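Local coordinates for D-aminopeptidase (Bacillus subtilis, PDB 1HI9), which cleaves N-terminal residues from peptides containing D-amino acids, using two zinc ions per subunit inside a self-compartmentalizing decamer, at residues A105-P110 and S114-F119; V7-I12 and T19-G24; A98-Y103 and L136-A141; E160-E163 and T169-A172. All coordinates share one frame; numbering follows the deposited sequence.

Contact 1. Residues A105-P110 and S114-F119; sequences ARASTP and SHSMIF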
loop_
_atom_site.group_PDB
_atom_site.type_symbol
_atom_site.label_atom_id
_atom_site.label_comp_id
_atom_site.label_asym_id
_atom_site.label_seq_id
_atom_site.Cartn_x
_atom_site.Cartn_y
_atom_site.Cartn_z
ATOM N N ALA A 105 35.608 1.094 8.061
ATOM C CA ALA A 105 36.181 0.154 9.004
ATOM C C ALA A 105 35.519 -1.212 8.885
ATOM O O ALA A 105 34.346 -1.324 8.478
ATOM C CB ALA A 105 36.019 0.686 10.405
ATOM N N ARG A 106 36.274 -2.251 9.243
ATOM C CA ARG A 106 35.766 -3.626 9.193
ATOM C C ARG A 106 34.750 -3.830 10.315
ATOM O O ARG A 106 34.700 -3.055 11.271
ATOM C CB ARG A 106 36.924 -4.635 9.309
ATOM C CG ARG A 106 37.772 -4.560 10.601
ATOM C CD ARG A 106 38.966 -5.516 10.524
ATOM N NE ARG A 106 39.925 -5.377 11.626
ATOM C CZ ARG A 106 39.842 -6.009 12.793
ATOM N NH1 ARG A 106 38.837 -6.842 13.044
ATOM N NH2 ARG A 106 40.775 -5.802 13.708
ATOM N N ALA A 107 33.940 -4.869 10.191
ATOM C CA ALA A 107 32.905 -5.182 11.175
ATOM C C ALA A 107 33.425 -5.339 12.599
ATOM O O ALA A 107 34.581 -5.701 12.812
ATOM C CB ALA A 107 32.179 -6.456 10.759
ATOM N N SER A 108 32.561 -5.045 13.563
ATOM C CA SER A 108 32.887 -5.193 14.970
ATOM C C SER A 108 33.915 -4.208 15.531
ATOM O O SER A 108 34.396 -4.397 16.642
ATOM C CB SER A 108 33.360 -6.632 15.220
ATOM O OG SER A 108 32.410 -7.566 14.735
ATOM N N THR A 109 34.259 -3.166 14.782
ATOM C CA THR A 109 35.223 -2.188 15.281
ATOM C C THR A 109 34.667 -0.759 15.146
ATOM O O THR A 109 33.679 -0.529 14.439
ATOM C CB THR A 109 36.564 -2.276 14.519
ATOM O OG1 THR A 109 36.389 -1.807 13.177
ATOM C CG2 THR A 109 37.063 -3.720 14.474
ATOM N N PRO A 110 35.286 0.215 15.841
ATOM C CA PRO A 110 34.846 1.614 15.781
ATOM C C PRO A 110 34.935 2.105 14.339
ATOM O O PRO A 110 35.804 1.668 13.595
ATOM C CB PRO A 110 35.851 2.326 16.681
ATOM C CG PRO A 110 36.226 1.266 17.675
ATOM C CD PRO A 110 36.398 0.063 16.798
ATOM N N SER A 114 30.485 0.791 10.023
ATOM C CA SER A 114 31.396 -0.349 10.013
ATOM C C SER A 114 30.681 -1.670 9.690
ATOM O O SER A 114 29.597 -1.953 10.205
ATOM C CB SER A 114 32.087 -0.476 11.372
ATOM O OG SER A 114 31.138 -0.729 12.388
ATOM N N HIS A 115 31.306 -2.466 8.829
ATOM C CA HIS A 115 30.782 -3.777 8.444
ATOM C C HIS A 115 31.756 -4.401 7.462
ATOM O O HIS A 115 32.729 -3.760 7.081
ATOM C CB HIS A 115 29.405 -3.657 7.789
ATOM C CG HIS A 115 29.434 -2.974 6.459
ATOM N ND1 HIS A 115 29.577 -1.610 6.326
ATOM C CD2 HIS A 115 29.390 -3.470 5.201
ATOM C CE1 HIS A 115 29.615 -1.294 5.046
ATOM N NE2 HIS A 115 29.503 -2.405 4.340
ATOM N N SER A 116 31.496 -5.649 7.082
ATOM C CA SER A 116 32.330 -6.383 6.134
ATOM C C SER A 116 31.459 -7.168 5.151
ATOM O O SER A 116 30.983 -8.252 5.476
ATOM C CB SER A 116 33.255 -7.356 6.872
ATOM O OG SER A 116 34.147 -6.672 7.720
ATOM N N MET A 117 31.271 -6.611 3.955
ATOM C CA MET A 117 30.458 -7.202 2.887
ATOM C C MET A 117 28.965 -7.263 3.218
ATOM O O MET A 117 28.160 -6.634 2.543
ATOM C CB MET A 117 30.972 -8.593 2.519
ATOM C CG MET A 117 32.353 -8.593 1.864
ATOM S SD MET A 117 32.492 -7.510 0.393
ATOM C CE MET A 117 31.556 -8.440 -0.839
ATOM N N ILE A 118 28.590 -8.025 4.244
ATOM C CA ILE A 118 27.182 -8.119 4.639
ATOM C C ILE A 118 27.069 -7.851 6.130
ATOM O O ILE A 118 28.047 -7.989 6.861
ATOM C CB ILE A 118 26.606 -9.514 4.347
ATOM C CG1 ILE A 118 27.420 -10.568 5.099
ATOM C CG2 ILE A 118 26.634 -9.781 2.853
ATOM C CD1 ILE A 118 26.781 -11.932 5.116
ATOM N N PHE A 119 25.876 -7.469 6.575
ATOM C CA PHE A 119 25.645 -7.174 7.986
ATOM C C PHE A 119 25.934 -8.385 8.858
ATOM O O PHE A 119 26.333 -8.250 10.015
ATOM C CB PHE A 119 24.193 -6.728 8.205
ATOM C CG PHE A 119 23.862 -5.398 7.571
ATOM C CD1 PHE A 119 22.675 -5.229 6.849
ATOM C CD2 PHE A 119 24.723 -4.311 7.709
ATOM C CE1 PHE A 119 22.355 -4.002 6.263
ATOM C CE2 PHE A 119 24.419 -3.077 7.130
ATOM C CZ PHE A 119 23.229 -2.923 6.408
HETATM O O HOH W 1 31.380 1.060 14.485
#
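A107 and S116 make the straightest bond of this contact. A107 N donates to S116 OG at 3.1 Å with an N-H...O angle of 177°, and A107 CB lies alongside the same hydroxyl, 3.6 Å from OG. The S116 hydroxyl can reach across because OG stands beside its own backbone N, opposite the carbonyl carbon (chi1 -63°). One residue back on one segment and two on the other, H115 N donates to A105 O at 3.3 Å. The S114 side chain points into the other segment, and its CB packs 3.5 Å from T109 O. A water ties this end together, donating to T109 O and accepting from S114 OG, each at 2.8 Å.

Behind these bonds, R106 to T109 form a type II turn, within which T109 OG1 bonds back to R106 O at 2.8 Å. The turn is anchored outward by E160, whose OE2 takes the N-H of R106, while S114 O is bonded by R179 NH2. The H115 side chain points away from 105-110: its ND1 is bonded to M113 O, its ring stacks on H104, and F273 of a neighbouring subunit meets it edge-to-face. The backbone bond from H115 N probably helps to place the stem from which the imidazole projects. With the side chain of the nucleophile H115 about 4 Å from a bound zinc at the nearest atoms and its ring against the zinc ligand H104, this is a tightly folded active-site loop of the M55 peptidase family, completed by a second subunit.

Contact 2. Residues V7-I12 and T19-G24; sequences VDMEGI and TFVDSG. With ZN (zinc ion), chain G; ZN (zinc ion), chain F.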
loop_
_atom_site.group_PDB
_atom_site.type_symbol
_atom_site.label_atom_id
_atom_site.label_comp_id
_atom_site.label_asym_id
_atom_site.label_seq_id
_atom_site.Cartn_x
_atom_site.Cartn_y
_atom_site.Cartn_z
ATOM N N VAL A 7 36.000 1.913 -5.571
ATOM C CA VAL A 7 35.256 2.931 -4.845
ATOM C C VAL A 7 34.029 2.411 -4.102
ATOM O O VAL A 7 33.085 1.910 -4.713
ATOM C CB VAL A 7 34.786 4.065 -5.790
ATOM C CG1 VAL A 7 34.284 5.246 -4.967
ATOM C CG2 VAL A 7 35.923 4.492 -6.705
ATOM N N ASP A 8 34.058 2.545 -2.777
ATOM C CA ASP A 8 32.949 2.141 -1.922
ATOM C C ASP A 8 32.201 3.430 -1.567
ATOM O O ASP A 8 32.607 4.518 -1.986
ATOM C CB ASP A 8 33.478 1.468 -0.652
ATOM C CG ASP A 8 32.532 0.416 -0.111
ATOM O OD1 ASP A 8 31.398 0.307 -0.615
ATOM O OD2 ASP A 8 32.922 -0.306 0.826
ATOM N N MET A 9 31.128 3.322 -0.788
ATOM C CA MET A 9 30.343 4.512 -0.431
ATOM C C MET A 9 30.348 4.977 1.019
ATOM O O MET A 9 30.376 6.177 1.274
ATOM C CB MET A 9 28.881 4.311 -0.823
ATOM C CG MET A 9 28.446 5.105 -2.025
ATOM S SD MET A 9 26.685 5.046 -2.235
ATOM C CE MET A 9 26.290 6.759 -2.259
ATOM N N GLU A 10 30.284 4.041 1.963
ATOM C CA GLU A 10 30.220 4.397 3.375
ATOM C C GLU A 10 31.307 5.354 3.839
ATOM O O GLU A 10 31.083 6.172 4.730
ATOM C CB GLU A 10 30.243 3.145 4.250
ATOM C CG GLU A 10 28.993 2.286 4.150
ATOM C CD GLU A 10 28.991 1.378 2.933
ATOM O OE1 GLU A 10 29.954 1.439 2.144
ATOM O OE2 GLU A 10 28.027 0.598 2.771
ATOM N N GLY A 11 32.479 5.249 3.233
ATOM C CA GLY A 11 33.576 6.110 3.609
ATOM C C GLY A 11 33.645 7.411 2.836
ATOM O O GLY A 11 34.519 8.230 3.091
ATOM N N ILE A 12 32.737 7.619 1.885
ATOM C CA ILE A 12 32.746 8.854 1.116
ATOM C C ILE A 12 32.558 10.023 2.067
ATOM O O ILE A 12 31.894 9.910 3.109
ATOM C CB ILE A 12 31.633 8.872 0.063
ATOM C CG1 ILE A 12 31.921 7.815 -0.995
ATOM C CG2 ILE A 12 31.534 10.240 -0.575
ATOM C CD1 ILE A 12 33.243 7.990 -1.702
ATOM N N THR A 19 21.124 6.623 4.894
ATOM C CA THR A 19 20.139 7.285 4.058
ATOM C C THR A 19 20.863 7.833 2.820
ATOM O O THR A 19 20.228 8.166 1.828
ATOM C CB THR A 19 19.442 8.462 4.776
ATOM O OG1 THR A 19 20.380 9.522 4.996
ATOM C CG2 THR A 19 18.874 8.007 6.127
ATOM N N PHE A 20 22.191 7.927 2.890
ATOM C CA PHE A 20 22.995 8.409 1.779
ATOM C C PHE A 20 23.594 7.272 0.928
ATOM O O PHE A 20 24.100 7.524 -0.161
ATOM C CB PHE A 20 24.160 9.283 2.277
ATOM C CG PHE A 20 23.750 10.615 2.842
ATOM C CD1 PHE A 20 23.206 10.705 4.115
ATOM C CD2 PHE A 20 23.918 11.785 2.101
ATOM C CE1 PHE A 20 22.834 11.927 4.648
ATOM C CE2 PHE A 20 23.546 13.020 2.628
ATOM C CZ PHE A 20 23.004 13.086 3.904
ATOM N N VAL A 21 23.554 6.032 1.407
ATOM C CA VAL A 21 24.150 4.929 0.647
ATOM C C VAL A 21 23.181 3.827 0.243
ATOM O O VAL A 21 23.527 2.951 -0.535
ATOM C CB VAL A 21 25.312 4.267 1.436
ATOM C CG1 VAL A 21 26.234 5.339 1.986
ATOM C CG2 VAL A 21 24.762 3.404 2.559
ATOM N N ASP A 22 21.971 3.863 0.776
ATOM C CA ASP A 22 20.977 2.847 0.457
ATOM C C ASP A 22 20.158 3.370 -0.726
ATOM O O ASP A 22 19.442 4.357 -0.577
ATOM C CB ASP A 22 20.081 2.631 1.677
ATOM C CG ASP A 22 19.165 1.441 1.533
ATOM O OD1 ASP A 22 18.506 1.314 0.474
ATOM O OD2 ASP A 22 19.096 0.642 2.495
ATOM N N SER A 23 20.264 2.721 -1.889
ATOM C CA SER A 23 19.536 3.166 -3.079
ATOM C C SER A 23 18.044 3.383 -2.836
ATOM O O SER A 23 17.392 4.146 -3.553
ATOM C CB SER A 23 19.738 2.186 -4.247
ATOM O OG SER A 23 19.363 0.861 -3.895
ATOM N N GLY A 24 17.501 2.726 -1.817
ATOM C CA GLY A 24 16.091 2.899 -1.521
ATOM C C GLY A 24 15.781 4.011 -0.529
ATOM O O GLY A 24 14.635 4.133 -0.105
HETATM ZN ZN ZN G . 29.688 -0.358 0.747
HETATM ZN ZN ZN F . 32.195 -1.684 2.104
HETATM O O HOH W 2 30.417 -2.660 1.559
#
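The M9 thioether runs alongside V21, the two side chains pointing opposite ways, and it does most of the touching. The first torsion of M9 lies away from a staggered value (chi1 -107°), yet the chain then runs extended to SD, which lies 3.8 Å from V21 CA. A bend at the last torsion carries CE on to F20 O at 3.1 Å. Nearer the backbone, M9 CB meets V21 CG1 at 4.0 Å. An alanine here would lose SD and CE, and would probably open a gap beside V21 and strip the cover from the F20 carbonyl.

M9 starts a type I turn closed by I12 N to M9 O, and the turn sits beside the dinuclear zinc centre. D8 bridges the metals, OD1 binding one zinc at 2.3 Å and OD2 the other at 2.0 Å, and a water also bridges them. H60 completes the protein ligands of the first zinc; H104 and E133 those of the second. E10 folds back at chi2 (81°), which brings OE1 to 2.3 Å from the first zinc, with OE2 farther off at 2.8 Å. That bend also sets OE2 near V21 CG2, at 4.3 Å. V21 O accepts from H60 NE2, making the 19-24 loop a second shell to this ligand. Farther along, D22 OD1 takes G24 N through its anti lone pair in an Asx turn.

Contact 3. Residues A98-Y103 and L136-A141; sequences ALFLGY and LNAYVA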
loop_
_atom_site.group_PDB
_atom_site.type_symbol
_atom_site.label_atom_id
_atom_site.label_comp_id
_atom_site.label_asym_id
_atom_site.label_seq_id
_atom_site.Cartn_x
_atom_site.Cartn_y
_atom_site.Cartn_z
ATOM N N ALA A 98 47.035 0.279 -6.725
ATOM C CA ALA A 98 45.613 0.338 -6.462
ATOM C C ALA A 98 45.294 1.465 -5.498
ATOM O O ALA A 98 46.113 1.819 -4.652
ATOM C CB ALA A 98 45.130 -0.991 -5.899
ATOM N N LEU A 99 44.095 2.026 -5.644
ATOM C CA LEU A 99 43.634 3.121 -4.796
ATOM C C LEU A 99 42.227 2.793 -4.292
ATOM O O LEU A 99 41.298 2.638 -5.083
ATOM C CB LEU A 99 43.619 4.421 -5.603
ATOM C CG LEU A 99 43.568 5.755 -4.844
ATOM C CD1 LEU A 99 43.729 6.921 -5.828
ATOM C CD2 LEU A 99 42.259 5.879 -4.102
ATOM N N PHE A 100 42.079 2.675 -2.975
ATOM C CA PHE A 100 40.779 2.371 -2.374
ATOM C C PHE A 100 40.150 3.679 -1.911
ATOM O O PHE A 100 40.740 4.398 -1.104
ATOM C CB PHE A 100 40.950 1.418 -1.183
ATOM C CG PHE A 100 41.488 0.059 -1.551
ATOM C CD1 PHE A 100 41.766 -0.881 -0.561
ATOM C CD2 PHE A 100 41.697 -0.298 -2.872
ATOM C CE1 PHE A 100 42.240 -2.145 -0.890
ATOM C CE2 PHE A 100 42.169 -1.558 -3.202
ATOM C CZ PHE A 100 42.440 -2.482 -2.210
ATOM N N LEU A 101 38.956 3.975 -2.418
ATOM C CA LEU A 101 38.246 5.220 -2.098
ATOM C C LEU A 101 36.908 4.978 -1.413
ATOM O O LEU A 101 36.183 4.047 -1.756
ATOM C CB LEU A 101 37.992 6.011 -3.383
ATOM C CG LEU A 101 38.227 7.518 -3.411
ATOM C CD1 LEU A 101 37.721 8.043 -4.743
ATOM C CD2 LEU A 101 37.529 8.222 -2.270
ATOM N N GLY A 102 36.578 5.841 -0.461
ATOM C CA GLY A 102 35.323 5.710 0.247
ATOM C C GLY A 102 35.220 4.450 1.079
ATOM O O GLY A 102 34.125 3.915 1.276
ATOM N N TYR A 103 36.358 3.964 1.564
ATOM C CA TYR A 103 36.351 2.769 2.387
ATOM C C TYR A 103 35.940 3.048 3.827
ATOM O O TYR A 103 35.937 4.191 4.294
ATOM C CB TYR A 103 37.715 2.086 2.331
ATOM C CG TYR A 103 37.824 1.099 1.182
ATOM C CD1 TYR A 103 37.453 1.461 -0.112
ATOM C CD2 TYR A 103 38.271 -0.196 1.394
ATOM C CE1 TYR A 103 37.521 0.546 -1.165
ATOM C CE2 TYR A 103 38.346 -1.115 0.349
ATOM C CZ TYR A 103 37.970 -0.742 -0.921
ATOM O OH TYR A 103 38.028 -1.668 -1.931
ATOM N N LEU A 136 40.924 -7.970 2.699
ATOM C CA LEU A 136 40.719 -8.953 1.646
ATOM C C LEU A 136 41.069 -8.381 0.274
ATOM O O LEU A 136 41.726 -9.049 -0.523
ATOM C CB LEU A 136 39.269 -9.444 1.627
ATOM C CG LEU A 136 38.838 -10.458 2.684
ATOM C CD1 LEU A 136 37.376 -10.864 2.417
ATOM C CD2 LEU A 136 39.738 -11.687 2.646
ATOM N N ASN A 137 40.636 -7.154 -0.005
ATOM C CA ASN A 137 40.924 -6.565 -1.306
ATOM C C ASN A 137 42.427 -6.311 -1.479
ATOM O O ASN A 137 42.970 -6.448 -2.584
ATOM C CB ASN A 137 40.128 -5.269 -1.513
ATOM C CG ASN A 137 38.617 -5.484 -1.424
ATOM O OD1 ASN A 137 38.122 -6.607 -1.555
ATOM N ND2 ASN A 137 37.886 -4.409 -1.211
ATOM N N ALA A 138 43.102 -5.973 -0.382
ATOM C CA ALA A 138 44.533 -5.727 -0.435
ATOM C C ALA A 138 45.240 -7.039 -0.752
ATOM O O ALA A 138 46.175 -7.076 -1.554
ATOM C CB ALA A 138 45.026 -5.156 0.894
ATOM N N TYR A 139 44.773 -8.124 -0.135
ATOM C CA TYR A 139 45.364 -9.436 -0.370
ATOM C C TYR A 139 45.184 -9.877 -1.819
ATOM O O TYR A 139 46.084 -10.494 -2.395
ATOM C CB TYR A 139 44.754 -10.479 0.568
ATOM C CG TYR A 139 45.454 -10.590 1.902
ATOM C CD1 TYR A 139 44.724 -10.705 3.081
ATOM C CD2 TYR A 139 46.845 -10.585 1.987
ATOM C CE1 TYR A 139 45.355 -10.808 4.315
ATOM C CE2 TYR A 139 47.492 -10.692 3.218
ATOM C CZ TYR A 139 46.737 -10.802 4.379
ATOM O OH TYR A 139 47.360 -10.912 5.606
ATOM N N VAL A 140 44.028 -9.578 -2.413
ATOM C CA VAL A 140 43.812 -9.961 -3.806
ATOM C C VAL A 140 44.741 -9.116 -4.671
ATOM O O VAL A 140 45.251 -9.584 -5.675
ATOM C CB VAL A 140 42.348 -9.745 -4.250
ATOM C CG1 VAL A 140 42.221 -10.013 -5.747
ATOM C CG2 VAL A 140 41.428 -10.672 -3.468
ATOM N N ALA A 141 44.958 -7.872 -4.271
ATOM C CA ALA A 141 45.852 -7.000 -5.007
ATOM C C ALA A 141 47.255 -7.602 -4.910
ATOM O O ALA A 141 48.018 -7.597 -5.880
ATOM C CB ALA A 141 45.838 -5.599 -4.405
#
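F100 on strand 97-103 and N137 on helix 133-143 are the closest pair of backbone positions, their CA atoms 9.0 Å apart, so the gap is bridged by side chains, the F100 ring reaching as far as the helix backbone. The strand turns a corner at G102, whose positive phi (65°) suits glycine, and beyond it Y103 again points its side chain at the helix.

F100 meets the helix with the far end of its ring: CZ lies 3.7 Å from N137 CB, while A138 N comes to the ring edge, near its plane. Ring and N137 amide are almost perpendicular, 85° apart. The N137 side chain stands beside its own backbone N, anti to the carbonyl carbon, and this directs the amide toward Y103. There N137 ND2 donates to Y103 OH at 2.8 Å, a bent bond, 134° at the hydrogen, approaching at the edge of the phenol ring, with the hydroxyl tilted out of the amide plane. Y103 OH is also bonded to S6 OG, and N137 OD1 to Y258 OH, so these buried polar ends are matched. The two residues F100 and Y103 also pack on each other, F100 CB sitting 3.5 Å over the centre of the Y103 ring. A phenylalanine in place of Y103 would lack the hydroxyl, and would probably leave the N137 amide and S6 each short of a partner in the core.

On the opposite side of the strand, L99 and L101 pack on helix 28-48. Strands 2-7 and 148-152 flank it in the sheet, while helix 133-143 is backed by helix 254-268 through L136, Y139 and V140.

Contact 4. Residues E160-E163 and T169-A172; sequences EAEE and TTAA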
loop_
_atom_site.group_PDB
_atom_site.type_symbol
_atom_site.label_atom_id
_atom_site.label_comp_id
_atom_site.label_asym_id
_atom_site.label_seq_id
_atom_site.Cartn_x
_atom_site.Cartn_y
_atom_site.Cartn_z
ATOM N N GLU A 160 43.072 1.566 10.043
ATOM C CA GLU A 160 43.037 0.143 9.729
ATOM C C GLU A 160 43.975 -0.152 8.553
ATOM O O GLU A 160 44.702 -1.144 8.563
ATOM C CB GLU A 160 41.594 -0.285 9.418
ATOM C CG GLU A 160 41.425 -1.708 8.917
ATOM C CD GLU A 160 39.951 -2.099 8.742
ATOM O OE1 GLU A 160 39.676 -3.075 8.011
ATOM O OE2 GLU A 160 39.065 -1.443 9.338
ATOM N N ALA A 161 43.979 0.731 7.556
ATOM C CA ALA A 161 44.832 0.559 6.382
ATOM C C ALA A 161 46.314 0.590 6.738
ATOM O O ALA A 161 47.066 -0.325 6.404
ATOM C CB ALA A 161 44.530 1.627 5.360
ATOM N N GLU A 162 46.733 1.640 7.428
ATOM C CA GLU A 162 48.135 1.763 7.784
ATOM C C GLU A 162 48.662 0.700 8.754
ATOM O O GLU A 162 49.867 0.460 8.807
ATOM C CB GLU A 162 48.425 3.176 8.300
ATOM C CG GLU A 162 47.410 3.719 9.256
ATOM C CD GLU A 162 47.508 5.236 9.402
ATOM O OE1 GLU A 162 47.456 5.943 8.372
ATOM O OE2 GLU A 162 47.623 5.722 10.550
ATOM N N GLU A 163 47.770 0.055 9.499
ATOM C CA GLU A 163 48.185 -0.987 10.427
ATOM C C GLU A 163 48.363 -2.301 9.689
ATOM O O GLU A 163 48.856 -3.277 10.253
ATOM C CB GLU A 163 47.158 -1.174 11.538
ATOM C CG GLU A 163 47.087 -0.001 12.503
ATOM C CD GLU A 163 46.161 -0.258 13.686
ATOM O OE1 GLU A 163 46.052 0.638 14.554
ATOM O OE2 GLU A 163 45.547 -1.348 13.748
ATOM N N THR A 169 49.561 5.435 1.973
ATOM C CA THR A 169 49.081 6.800 2.144
ATOM C C THR A 169 47.577 6.742 2.421
ATOM O O THR A 169 46.833 6.050 1.726
ATOM C CB THR A 169 49.336 7.649 0.884
ATOM O OG1 THR A 169 50.744 7.828 0.704
ATOM C CG2 THR A 169 48.682 9.013 1.022
ATOM N N THR A 170 47.137 7.464 3.443
ATOM C CA THR A 170 45.728 7.468 3.792
ATOM C C THR A 170 45.165 8.879 3.779
ATOM O O THR A 170 45.875 9.852 4.045
ATOM C CB THR A 170 45.485 6.849 5.184
ATOM O OG1 THR A 170 46.065 7.681 6.190
ATOM C CG2 THR A 170 46.110 5.459 5.269
ATOM N N ALA A 171 43.876 8.980 3.469
ATOM C CA ALA A 171 43.199 10.266 3.421
ATOM C C ALA A 171 41.898 10.166 4.205
ATOM O O ALA A 171 40.936 9.545 3.757
ATOM C CB ALA A 171 42.919 10.652 1.976
ATOM N N ALA A 172 41.884 10.782 5.382
ATOM C CA ALA A 172 40.716 10.764 6.247
ATOM C C ALA A 172 39.806 11.934 5.924
ATOM O O ALA A 172 39.955 13.020 6.475
ATOM C CB ALA A 172 41.151 10.818 7.720
#
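E162 and T170 meet at about a right angle and supply the polar part of this contact. E162 OE1 lies 3.1 Å from T170 OG1, a possible hydrogen bond that is not settled. The carboxylate gets there because E162 CG sits between the backbone N and carbonyl carbon (chi1 44°) and the chain then extends across to the strand. The threonine presents both branches: OG1 faces the carboxylate, and CG2 lies 3.4 Å from the same OE1.

The segments come from the C-terminal part of helix 155-162 and the start of strand 169-176, joined by a short loop. With strand 148-152 they form a beta-alpha-beta crossover, whose two strands are parallel neighbours in the main sheet. T169 and A171 make backbone hydrogen bonds to strand 148-152, and between them T170 turns its side chain up to the helix.

The apolar part is small: A161 CB touches T170 CG2 at 4.1 Å. The methyl group stands beside the T170 backbone N, anti to the carbonyl carbon, a placing that brings it close to A161 CB as well as E162 OE1. A161 also packs on V151 and L134, carrying the contact inward, whereas E162 is exposed at its outer margin. T169 and A171 belong to the other face of the sheet, where they lie against helix 187-203; K197 of that helix makes a weak hydrogen bond to T170 O.

How the contacts relate
Contacts 1, 2 and 3 are buried, while contact 4 is only partly so, with E162 exposed. Contacts 1 and 2 are loop-to-loop and meet at the metal centre, where H115 CE1 lies 3.4 Å from E10 OE2; one relies on backbone and hydroxyl bonds, the other on thioether packing next to residues that bind zinc. Contacts 3 and 4 both pair a helix with the main sheet, their centres about 11 Å apart: aromatic rings and an amide in the core, a methyl contact and a carboxylate at the margin. Backbone pairing of D8 with L101 and G11 with G102 joins contact 2 to contact 3, and E160 joins contact 4 to R106 of contact 1.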